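Side-chain contacts in RabGDI protein (Plasmodium falciparum 3D7, PDB 3P1W), which probably holds Rab GTPases in their GDP-bound state by inhibiting release of the nucleotide: residues Ser437-Glu440 and Thr441-Asn444; Tyr227-Leu230 and Glu231-Leu235; Arg110-Tyr114 and Leu115-Val119. All coordinates share one frame; numbering follows the deposited sequence.

Contact 1. Residues Ser437-Glu440 and Thr441-Asn444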
ATOM      1  N   SER A 437      -2.306   3.146  -3.074  1.00 14.87           N
ATOM      2  CA  SER A 437      -3.422   2.205  -2.904  1.00 15.86           C
ATOM      3  C   SER A 437      -2.910   0.756  -2.904  1.00 16.52           C
ATOM      4  O   SER A 437      -3.696  -0.202  -2.824  1.00 17.11           O
ATOM      5  CB  SER A 437      -4.411   2.446  -4.039  1.00 16.72           C
ATOM      6  OG  SER A 437      -3.722   2.503  -5.280  1.00 17.49           O
ATOM      7  N   HIS A 438      -1.599   0.607  -3.053  1.00 16.83           N
ATOM      8  CA  HIS A 438      -0.961  -0.692  -3.059  1.00 18.63           C
ATOM      9  C   HIS A 438       0.177  -0.692  -2.056  1.00 18.22           C
ATOM     10  O   HIS A 438       0.544   0.367  -1.477  1.00 17.78           O
ATOM     11  CB  HIS A 438      -0.475  -1.088  -4.470  1.00 19.13           C
ATOM     12  CG  HIS A 438       0.251  -0.006  -5.210  1.00 20.06           C
ATOM     13  ND1 HIS A 438       1.606   0.211  -5.075  1.00 20.22           N
ATOM     14  CD2 HIS A 438      -0.184   0.895  -6.125  1.00 20.50           C
ATOM     15  CE1 HIS A 438       1.969   1.209  -5.861  1.00 21.02           C
ATOM     16  NE2 HIS A 438       0.899   1.646  -6.511  1.00 20.01           N
ATOM     17  N   PHE A 439       0.781  -1.861  -1.858  1.00 19.18           N
ATOM     18  CA  PHE A 439       1.589  -2.080  -0.649  1.00 19.92           C
ATOM     19  C   PHE A 439       3.098  -1.832  -0.825  1.00 20.08           C
ATOM     20  O   PHE A 439       3.857  -1.855   0.154  1.00 20.14           O
ATOM     21  CB  PHE A 439       1.355  -3.510  -0.151  1.00 21.89           C
ATOM     22  CG  PHE A 439       1.349  -3.656   1.341  1.00 24.04           C
ATOM     23  CD1 PHE A 439       0.145  -3.770   2.020  1.00 28.98           C
ATOM     24  CD2 PHE A 439       2.546  -3.777   2.060  1.00 25.57           C
ATOM     25  CE1 PHE A 439       0.128  -3.928   3.399  1.00 31.80           C
ATOM     26  CE2 PHE A 439       2.551  -3.918   3.422  1.00 28.27           C
ATOM     27  CZ  PHE A 439       1.346  -3.986   4.108  1.00 31.98           C
ATOM     28  N   GLU A 440       3.549  -1.593  -2.046  1.00 20.97           N
ATOM     29  CA  GLU A 440       4.995  -1.623  -2.337  1.00 21.12           C
ATOM     30  C   GLU A 440       5.822  -0.712  -1.433  1.00 20.89           C
ATOM     31  O   GLU A 440       6.860  -1.122  -0.895  1.00 19.96           O
ATOM     32  CB  GLU A 440       5.308  -1.250  -3.796  1.00 21.62           C
ATOM     33  CG  GLU A 440       6.797  -1.364  -4.088  1.00 24.29           C
ATOM     34  CD  GLU A 440       7.251  -0.667  -5.334  1.00 26.60           C
ATOM     35  OE1 GLU A 440       6.400  -0.184  -6.126  1.00 25.02           O
ATOM     36  OE2 GLU A 440       8.494  -0.614  -5.519  1.00 28.01           O
ATOM     37  N   THR A 441       5.390   0.532  -1.296  1.00 18.54           N
ATOM     38  CA  THR A 441       6.187   1.489  -0.545  1.00 18.85           C
ATOM     39  C   THR A 441       6.266   1.125   0.951  1.00 18.78           C
ATOM     40  O   THR A 441       7.271   1.418   1.606  1.00 19.26           O
ATOM     41  CB  THR A 441       5.713   2.929  -0.759  1.00 17.37           C
ATOM     42  OG1 THR A 441       4.373   3.076  -0.309  1.00 15.86           O
ATOM     43  CG2 THR A 441       5.814   3.307  -2.258  1.00 19.82           C
ATOM     44  N   ALA A 442       5.226   0.484   1.486  1.00 18.33           N
ATOM     45  CA  ALA A 442       5.271  -0.023   2.849  1.00 18.69           C
ATOM     46  C   ALA A 442       6.275  -1.146   2.947  1.00 19.85           C
ATOM     47  O   ALA A 442       7.060  -1.195   3.897  1.00 20.68           O
ATOM     48  CB  ALA A 442       3.912  -0.496   3.323  1.00 18.24           C
ATOM     49  N   THR A 443       6.220  -2.081   2.010  1.00 20.48           N
ATOM     50  CA  THR A 443       7.165  -3.215   2.010  1.00 21.64           C
ATOM     51  C   THR A 443       8.611  -2.699   1.872  1.00 22.02           C
ATOM     52  O   THR A 443       9.529  -3.198   2.565  1.00 23.48           O
ATOM     53  CB  THR A 443       6.853  -4.220   0.897  1.00 22.56           C
ATOM     54  OG1 THR A 443       5.467  -4.564   0.943  1.00 23.00           O
ATOM     55  CG2 THR A 443       7.714  -5.509   1.061  1.00 23.27           C
ATOM     56  N   ASN A 444       8.827  -1.720   1.000  1.00 21.45           N
ATOM     57  CA  ASN A 444      10.153  -1.115   0.834  1.00 22.92           C
ATOM     58  C   ASN A 444      10.717  -0.571   2.147  1.00 23.06           C
ATOM     59  O   ASN A 444      11.897  -0.791   2.462  1.00 23.85           O
ATOM     60  CB  ASN A 444      10.160  -0.004  -0.196  1.00 22.23           C
ATOM     61  CG  ASN A 444       9.970  -0.525  -1.647  1.00 26.69           C
ATOM     62  OD1 ASN A 444      10.133  -1.705  -1.922  1.00 25.12           O
ATOM     63  ND2 ASN A 444       9.610   0.373  -2.548  1.00 26.17           N
TER
HETATM   64  O   HOH W   1       2.401   1.364   0.326  1.00 17.96           O
HETATM   65  O   HOH W   2       3.044   1.481  -2.800  1.00 18.38           O
HETATM   66  O   HOH W   3      10.387  -2.461  -4.806  1.00 43.11           O
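Phe-439 and Thr-443 meet where the loop after strand 427-429 turns into helix 440-454. Among the direct hydrogen bonds, Phe-439 O accepts twice from Thr-443: from the backbone N at 3.0 Å and from OG1 at 3.2 Å, the hydroxyl lying well above the carbonyl plane. With chi1 at -50°, Thr-443 holds OG1 beside its own N, which lets the hydroxyl reach the same carbonyl oxygen as the backbone N. Asn-444 N closes the next turn on Glu-440 O at 2.8 Å.

The side chains of this second pair meet through a weak bond, Asn-444 ND2 to Glu-440 OE2 at 3.3 Å, the carboxylate standing almost perpendicular to the amide (85°). Water 3 joins OE2 to Asn-444 OD1, while OE1 makes a salt bridge with Arg-232. Waters also serve the first turn: one accepts from Thr-441 N, another from Ala-442 N, and both donate to His-438 O.

The apolar part is small. Phe-439 CE2 lies 3.7 Å from Ala-442 CB, a methyl short enough to let the ring lie close to the helix, and Thr-443 OG1 sits at the ring's edge. Beyond, Phe-439 packs on Leu-102 of helix 101-108 and on Leu-30 and Ile-34 of helix 30-41.

Contact 2. Residues Tyr227-Leu230 and Glu231-Leu235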
ATOM      1  N   TYR A 227      16.268  -0.805 -17.637  1.00 43.93           N
ATOM      2  CA  TYR A 227      16.037  -2.143 -17.054  1.00 43.95           C
ATOM      3  C   TYR A 227      15.177  -2.126 -15.782  1.00 42.07           C
ATOM      4  O   TYR A 227      14.383  -3.037 -15.553  1.00 42.02           O
ATOM      5  CB  TYR A 227      17.364  -2.875 -16.771  1.00 45.55           C
ATOM      6  CG  TYR A 227      18.129  -2.430 -15.533  1.00 44.85           C
ATOM      7  CD1 TYR A 227      18.091  -3.182 -14.366  1.00 45.60           C
ATOM      8  CD2 TYR A 227      18.918  -1.279 -15.547  1.00 44.83           C
ATOM      9  CE1 TYR A 227      18.805  -2.787 -13.236  1.00 47.24           C
ATOM     10  CE2 TYR A 227      19.643  -0.882 -14.430  1.00 45.71           C
ATOM     11  CZ  TYR A 227      19.580  -1.630 -13.281  1.00 46.94           C
ATOM     12  OH  TYR A 227      20.293  -1.234 -12.168  1.00 48.82           O
ATOM     13  N   LEU A 228      15.357  -1.101 -14.957  1.00 41.11           N
ATOM     14  CA  LEU A 228      14.593  -0.950 -13.718  1.00 39.67           C
ATOM     15  C   LEU A 228      13.096  -0.926 -14.014  1.00 37.85           C
ATOM     16  O   LEU A 228      12.299  -1.570 -13.324  1.00 37.74           O
ATOM     17  CB  LEU A 228      15.001   0.343 -13.008  1.00 39.46           C
ATOM     18  CG  LEU A 228      16.440   0.437 -12.496  1.00 42.44           C
ATOM     19  CD1 LEU A 228      16.906   1.918 -12.475  1.00 44.47           C
ATOM     20  CD2 LEU A 228      16.585  -0.242 -11.129  1.00 41.71           C
ATOM     21  N   THR A 229      12.724  -0.213 -15.071  1.00 37.18           N
ATOM     22  CA  THR A 229      11.323  -0.015 -15.401  1.00 35.14           C
ATOM     23  C   THR A 229      10.785  -1.199 -16.208  1.00 35.30           C
ATOM     24  O   THR A 229       9.668  -1.660 -15.990  1.00 34.22           O
ATOM     25  CB  THR A 229      11.135   1.303 -16.150  1.00 35.26           C
ATOM     26  OG1 THR A 229      11.557   2.390 -15.307  1.00 34.16           O
ATOM     27  CG2 THR A 229       9.671   1.494 -16.540  1.00 34.59           C
ATOM     28  N   LEU A 230      11.606  -1.729 -17.109  1.00 36.24           N
ATOM     29  CA  LEU A 230      11.205  -2.892 -17.867  1.00 36.97           C
ATOM     30  C   LEU A 230      10.872  -4.055 -16.932  1.00 36.59           C
ATOM     31  O   LEU A 230       9.895  -4.762 -17.158  1.00 36.66           O
ATOM     32  CB  LEU A 230      12.298  -3.283 -18.882  1.00 38.53           C
ATOM     33  CG  LEU A 230      12.478  -2.306 -20.048  1.00 39.08           C
ATOM     34  CD1 LEU A 230      13.800  -2.580 -20.798  1.00 40.73           C
ATOM     35  CD2 LEU A 230      11.297  -2.387 -21.022  1.00 37.87           C
ATOM     36  N   GLU A 231      11.677  -4.252 -15.893  1.00 36.79           N
ATOM     37  CA  GLU A 231      11.438  -5.339 -14.944  1.00 37.53           C
ATOM     38  C   GLU A 231      10.097  -5.169 -14.248  1.00 35.28           C
ATOM     39  O   GLU A 231       9.365  -6.125 -14.044  1.00 35.23           O
ATOM     40  CB  GLU A 231      12.554  -5.408 -13.881  1.00 38.51           C
ATOM     41  CG  GLU A 231      13.882  -5.929 -14.391  1.00 44.17           C
ATOM     42  CD  GLU A 231      13.916  -7.438 -14.589  1.00 48.97           C
ATOM     43  OE1 GLU A 231      12.845  -8.081 -14.677  1.00 51.57           O
ATOM     44  OE2 GLU A 231      15.036  -7.983 -14.674  1.00 54.97           O
ATOM     45  N   ARG A 232       9.787  -3.936 -13.887  1.00 33.64           N
ATOM     46  CA  ARG A 232       8.546  -3.632 -13.188  1.00 31.97           C
ATOM     47  C   ARG A 232       7.332  -3.821 -14.087  1.00 31.33           C
ATOM     48  O   ARG A 232       6.321  -4.394 -13.672  1.00 30.68           O
ATOM     49  CB  ARG A 232       8.592  -2.206 -12.653  1.00 30.62           C
ATOM     50  CG  ARG A 232       9.557  -2.050 -11.476  1.00 31.01           C
ATOM     51  CD  ARG A 232       9.786  -0.610 -11.154  1.00 30.68           C
ATOM     52  NE  ARG A 232       8.629  -0.007 -10.506  1.00 28.10           N
ATOM     53  CZ  ARG A 232       8.381  -0.050  -9.193  1.00 27.35           C
ATOM     54  NH1 ARG A 232       9.204  -0.669  -8.349  1.00 27.94           N
ATOM     55  NH2 ARG A 232       7.298   0.538  -8.723  1.00 23.92           N
ATOM     56  N   ILE A 233       7.434  -3.348 -15.322  1.00 32.20           N
ATOM     57  CA  ILE A 233       6.360  -3.545 -16.307  1.00 32.23           C
ATOM     58  C   ILE A 233       6.183  -5.032 -16.576  1.00 33.72           C
ATOM     59  O   ILE A 233       5.070  -5.542 -16.525  1.00 33.02           O
ATOM     60  CB  ILE A 233       6.600  -2.740 -17.610  1.00 32.49           C
ATOM     61  CG1 ILE A 233       6.590  -1.247 -17.293  1.00 31.84           C
ATOM     62  CG2 ILE A 233       5.502  -3.041 -18.652  1.00 31.77           C
ATOM     63  CD1 ILE A 233       6.826  -0.332 -18.486  1.00 32.40           C
ATOM     64  N   LYS A 234       7.286  -5.749 -16.794  1.00 36.19           N
ATOM     65  CA  LYS A 234       7.201  -7.203 -16.964  1.00 38.14           C
ATOM     66  C   LYS A 234       6.565  -7.892 -15.759  1.00 37.01           C
ATOM     67  O   LYS A 234       5.738  -8.785 -15.915  1.00 37.46           O
ATOM     68  CB  LYS A 234       8.576  -7.823 -17.248  1.00 40.10           C
ATOM     69  CG  LYS A 234       8.454  -9.194 -17.895  1.00 45.28           C
ATOM     70  CD  LYS A 234       9.791  -9.727 -18.396  1.00 51.07           C
ATOM     71  CE  LYS A 234      10.729 -10.046 -17.254  1.00 53.76           C
ATOM     72  NZ  LYS A 234      10.080 -10.896 -16.208  1.00 56.41           N
ATOM     73  N   LEU A 235       6.939  -7.461 -14.561  1.00 37.00           N
ATOM     74  CA  LEU A 235       6.374  -8.027 -13.329  1.00 36.63           C
ATOM     75  C   LEU A 235       4.870  -7.834 -13.228  1.00 35.44           C
ATOM     76  O   LEU A 235       4.159  -8.754 -12.823  1.00 36.04           O
ATOM     77  CB  LEU A 235       7.072  -7.460 -12.090  1.00 36.22           C
ATOM     78  CG  LEU A 235       6.704  -8.114 -10.747  1.00 37.87           C
ATOM     79  CD1 LEU A 235       7.306  -9.517 -10.606  1.00 40.32           C
ATOM     80  CD2 LEU A 235       7.149  -7.220  -9.597  1.00 38.19           C
TER
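Thr-229 and Ile-233, one turn apart on helix 226-243, cross at a slant, the methyl CG2 of Thr-229 lying 3.9 Å from Ile-233 CD1. Ile-233 is extended (chi2 180°), and its CG1 passes 3.4 Å from Thr-229 O before the chain ends against that methyl. A beta-branched pair suits this buried side, where Ile-233 also packs on Phe-167 and Val-171 of helix 158-173.

Arg-232 and Glu-231 instead lay their aliphatic stems on carbonyls of the preceding turn. Arg-232 CG is 3.3 Å from Leu-228 O, and Glu-231 CG is 3.2 Å from Tyr-227 O. The backbone bond Arg-232 N to Leu-228 O is weak at 3.5 Å, whereas Ile-233 N to Thr-229 O is short at 2.9 Å and nearly straight (171°). Past its stem Arg-232 bends at chi3 (73°).

The chemistry thus divides round the helix. Between turns the side chains meet through carbon, on carbon or on a carbonyl oxygen, while N-H...O=C bonds join the backbone. Polar side-chain links run outward: the Thr-229 hydroxyl bonds Tyr-216 OH, and the arginine is held by Ala-214 O (through NE), the ring of Tyr-216 (cation-pi) and the Glu-440 carboxylate, which probably limits the freedom of that flexible side chain.

Contact 3. Residues Arg110-Tyr114 and Leu115-Val119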
ATOM      1  N   ARG A 110       5.358 -18.207   6.471  1.00 50.93           N
ATOM      2  CA  ARG A 110       4.267 -19.176   6.529  1.00 52.76           C
ATOM      3  C   ARG A 110       3.027 -18.592   7.192  1.00 52.02           C
ATOM      4  O   ARG A 110       2.313 -19.282   7.923  1.00 53.89           O
ATOM      5  CB  ARG A 110       4.716 -20.462   7.237  1.00 54.76           C
ATOM      6  CG  ARG A 110       6.065 -20.985   6.764  1.00 56.22           C
ATOM      7  N   VAL A 111       2.787 -17.311   6.948  1.00 49.82           N
ATOM      8  CA  VAL A 111       1.580 -16.655   7.419  1.00 48.93           C
ATOM      9  C   VAL A 111       0.486 -16.660   6.335  1.00 48.59           C
ATOM     10  O   VAL A 111      -0.691 -16.537   6.656  1.00 47.82           O
ATOM     11  CB  VAL A 111       1.916 -15.228   7.935  1.00 47.28           C
ATOM     12  CG1 VAL A 111       0.703 -14.330   7.948  1.00 45.54           C
ATOM     13  CG2 VAL A 111       2.524 -15.345   9.327  1.00 48.25           C
ATOM     14  N   THR A 112       0.875 -16.864   5.076  1.00 49.56           N
ATOM     15  CA  THR A 112      -0.062 -16.850   3.937  1.00 50.71           C
ATOM     16  C   THR A 112      -1.334 -17.652   4.197  1.00 52.39           C
ATOM     17  O   THR A 112      -2.428 -17.232   3.810  1.00 52.25           O
ATOM     18  CB  THR A 112       0.557 -17.465   2.654  1.00 51.98           C
ATOM     19  OG1 THR A 112       1.923 -17.061   2.509  1.00 52.92           O
ATOM     20  CG2 THR A 112      -0.243 -17.043   1.408  1.00 51.59           C
ATOM     21  N   ASN A 113      -1.171 -18.801   4.851  1.00 54.18           N
ATOM     22  CA  ASN A 113      -2.237 -19.791   4.987  1.00 56.04           C
ATOM     23  C   ASN A 113      -3.220 -19.494   6.119  1.00 55.26           C
ATOM     24  O   ASN A 113      -4.251 -20.164   6.230  1.00 56.13           O
ATOM     25  CB  ASN A 113      -1.629 -21.174   5.183  1.00 58.62           C
ATOM     26  CG  ASN A 113      -0.529 -21.476   4.169  1.00 60.75           C
ATOM     27  OD1 ASN A 113      -0.804 -21.840   3.024  1.00 62.25           O
ATOM     28  ND2 ASN A 113       0.724 -21.309   4.589  1.00 62.40           N
ATOM     29  N   TYR A 114      -2.907 -18.501   6.956  1.00 52.70           N
ATOM     30  CA  TYR A 114      -3.886 -17.992   7.913  1.00 51.90           C
ATOM     31  C   TYR A 114      -4.882 -17.068   7.205  1.00 49.86           C
ATOM     32  O   TYR A 114      -5.869 -16.654   7.805  1.00 49.95           O
ATOM     33  CB  TYR A 114      -3.220 -17.222   9.051  1.00 51.22           C
ATOM     34  CG  TYR A 114      -2.339 -18.059   9.950  1.00 54.30           C
ATOM     35  CD1 TYR A 114      -2.857 -19.144  10.659  1.00 59.08           C
ATOM     36  CD2 TYR A 114      -0.990 -17.760  10.106  1.00 55.41           C
ATOM     37  CE1 TYR A 114      -2.040 -19.920  11.494  1.00 60.51           C
ATOM     38  CE2 TYR A 114      -0.170 -18.525  10.935  1.00 58.40           C
ATOM     39  CZ  TYR A 114      -0.698 -19.597  11.628  1.00 60.29           C
ATOM     40  OH  TYR A 114       0.128 -20.349  12.450  1.00 63.13           O
ATOM     41  N   LEU A 115      -4.605 -16.730   5.946  1.00 48.02           N
ATOM     42  CA  LEU A 115      -5.450 -15.829   5.182  1.00 45.99           C
ATOM     43  C   LEU A 115      -5.972 -16.499   3.931  1.00 46.04           C
ATOM     44  O   LEU A 115      -5.342 -17.407   3.381  1.00 47.28           O
ATOM     45  CB  LEU A 115      -4.652 -14.583   4.784  1.00 44.30           C
ATOM     46  CG  LEU A 115      -4.036 -13.787   5.945  1.00 43.43           C
ATOM     47  CD1 LEU A 115      -2.561 -13.550   5.678  1.00 44.93           C
ATOM     48  CD2 LEU A 115      -4.782 -12.486   6.180  1.00 41.99           C
ATOM     49  N   GLU A 116      -7.128 -16.026   3.479  1.00 44.45           N
ATOM     50  CA  GLU A 116      -7.722 -16.439   2.223  1.00 43.98           C
ATOM     51  C   GLU A 116      -7.581 -15.214   1.312  1.00 41.91           C
ATOM     52  O   GLU A 116      -7.945 -14.123   1.715  1.00 39.96           O
ATOM     53  CB  GLU A 116      -9.189 -16.779   2.450  1.00 44.79           C
ATOM     54  CG  GLU A 116      -9.801 -17.723   1.433  0.50 46.86           C
ATOM     55  CD  GLU A 116     -11.069 -18.383   1.946  0.50 48.47           C
ATOM     56  OE1 GLU A 116     -11.884 -18.821   1.107  0.50 50.81           O
ATOM     57  OE2 GLU A 116     -11.255 -18.466   3.182  0.50 47.09           O
ATOM     58  N   TRP A 117      -7.033 -15.410   0.118  1.00 41.58           N
ATOM     59  CA  TRP A 117      -6.729 -14.321  -0.810  1.00 40.02           C
ATOM     60  C   TRP A 117      -7.725 -14.310  -1.942  1.00 38.77           C
ATOM     61  O   TRP A 117      -8.033 -15.363  -2.526  1.00 39.50           O
ATOM     62  CB  TRP A 117      -5.324 -14.508  -1.377  1.00 40.58           C
ATOM     63  CG  TRP A 117      -4.310 -14.401  -0.314  1.00 42.42           C
ATOM     64  CD1 TRP A 117      -3.724 -15.430   0.382  1.00 45.60           C
ATOM     65  CD2 TRP A 117      -3.781 -13.195   0.228  1.00 42.79           C
ATOM     66  NE1 TRP A 117      -2.846 -14.924   1.316  1.00 45.73           N
ATOM     67  CE2 TRP A 117      -2.861 -13.556   1.239  1.00 43.97           C
ATOM     68  CE3 TRP A 117      -3.987 -11.834  -0.046  1.00 41.22           C
ATOM     69  CZ2 TRP A 117      -2.153 -12.609   1.971  1.00 43.88           C
ATOM     70  CZ3 TRP A 117      -3.275 -10.902   0.673  1.00 40.93           C
ATOM     71  CH2 TRP A 117      -2.374 -11.289   1.677  1.00 42.05           C
ATOM     72  N   LEU A 118      -8.235 -13.128  -2.266  1.00 35.30           N
ATOM     73  CA  LEU A 118      -9.124 -12.981  -3.396  1.00 34.50           C
ATOM     74  C   LEU A 118      -8.617 -11.870  -4.303  1.00 32.82           C
ATOM     75  O   LEU A 118      -8.142 -10.830  -3.818  1.00 30.16           O
ATOM     76  CB  LEU A 118     -10.538 -12.682  -2.909  1.00 35.29           C
ATOM     77  CG  LEU A 118     -11.148 -13.836  -2.097  1.00 38.31           C
ATOM     78  CD1 LEU A 118     -12.285 -13.363  -1.206  1.00 41.76           C
ATOM     79  CD2 LEU A 118     -11.611 -14.928  -3.069  1.00 41.40           C
ATOM     80  N   VAL A 119      -8.702 -12.099  -5.608  1.00 32.74           N
ATOM     81  CA  VAL A 119      -8.200 -11.135  -6.590  1.00 31.56           C
ATOM     82  C   VAL A 119      -9.058  -9.889  -6.579  1.00 29.89           C
ATOM     83  O   VAL A 119     -10.278  -9.943  -6.387  1.00 30.01           O
ATOM     84  CB  VAL A 119      -8.139 -11.758  -8.029  1.00 33.44           C
ATOM     85  CG1 VAL A 119      -9.543 -11.993  -8.594  1.00 34.34           C
ATOM     86  CG2 VAL A 119      -7.341 -10.889  -8.980  1.00 31.65           C
TER
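Thr-112 and Leu-115 close a short 3-10 segment between a Schellman motif, with Arg-110 at positive phi ending helix 101-108, and the start of strand 117-129. Leu-115 N donates to Thr-112 O at 3.1 Å, approaching from well above the carbonyl plane. The turn is compact enough to bring Leu-115 O to 3.0 Å from Thr-112 O, two acceptors that cannot bond and probably repel each other.

The inner side is closely packed. Leu-115 crosses Val-111 at a slant, its CD1 lying 4.1 Å from Val-111 CG1 and 3.7 Å from Val-111 O. Branched aliphatic side chains fit here because helix 257-268 covers them: Val-111 packs on Phe-262 and Met-265, and Leu-115 on Ile-258. Leu-115 CB also lies over one face of the Trp-117 indole, 3.7 Å above its plane and displaced toward the rim. Thr-112 meets the same indole roughly at a right angle; chi1 of -40° sets CG2 anti to the backbone N, and this methyl reaches Trp-117 NE1 at 3.4 Å. The Thr-112 hydroxyl OG1 turns back to Leu-106 O in a weak bond, so threonine offers carbon to the strand and oxygen to the helix.

The outer side is looser. Asn-113 and Glu-116 point away from the contact into exposed positions, where polar side chains belong. Tyr-114 is exposed too: its CB stays 3.4 Å from Leu-115 N, but its ring leads away from the turn and finds Met-265.

Between the two sides, Thr-112 O takes a second, weak hydrogen bond from Trp-117 NE1, 3.4 Å long and bent to 143°.

How the contacts relate
Contacts 1 and 2 are partly buried, and contact 3 is a surface contact. Contact 1 lies near the centre of the chain; the centre of contact 3 is about 17 Å and that of contact 2 about 19 Å from the chain centre. Contacts 1 and 2 touch through Glu-440 and Arg-232, although their centres are about 17 Å apart; between nearest atoms, contact 3 stays about 8 Å from contact 1 and about 12 Å from contact 2. Helix 101-108 packs against residues of both contacts 1 and 3. Chemistry follows place: a helix start draws on waters and a threonine hydroxyl, mid-helix on backbone bonds, one of them weak, and aliphatic stems, and a helix-to-strand turn on an indole and leucine.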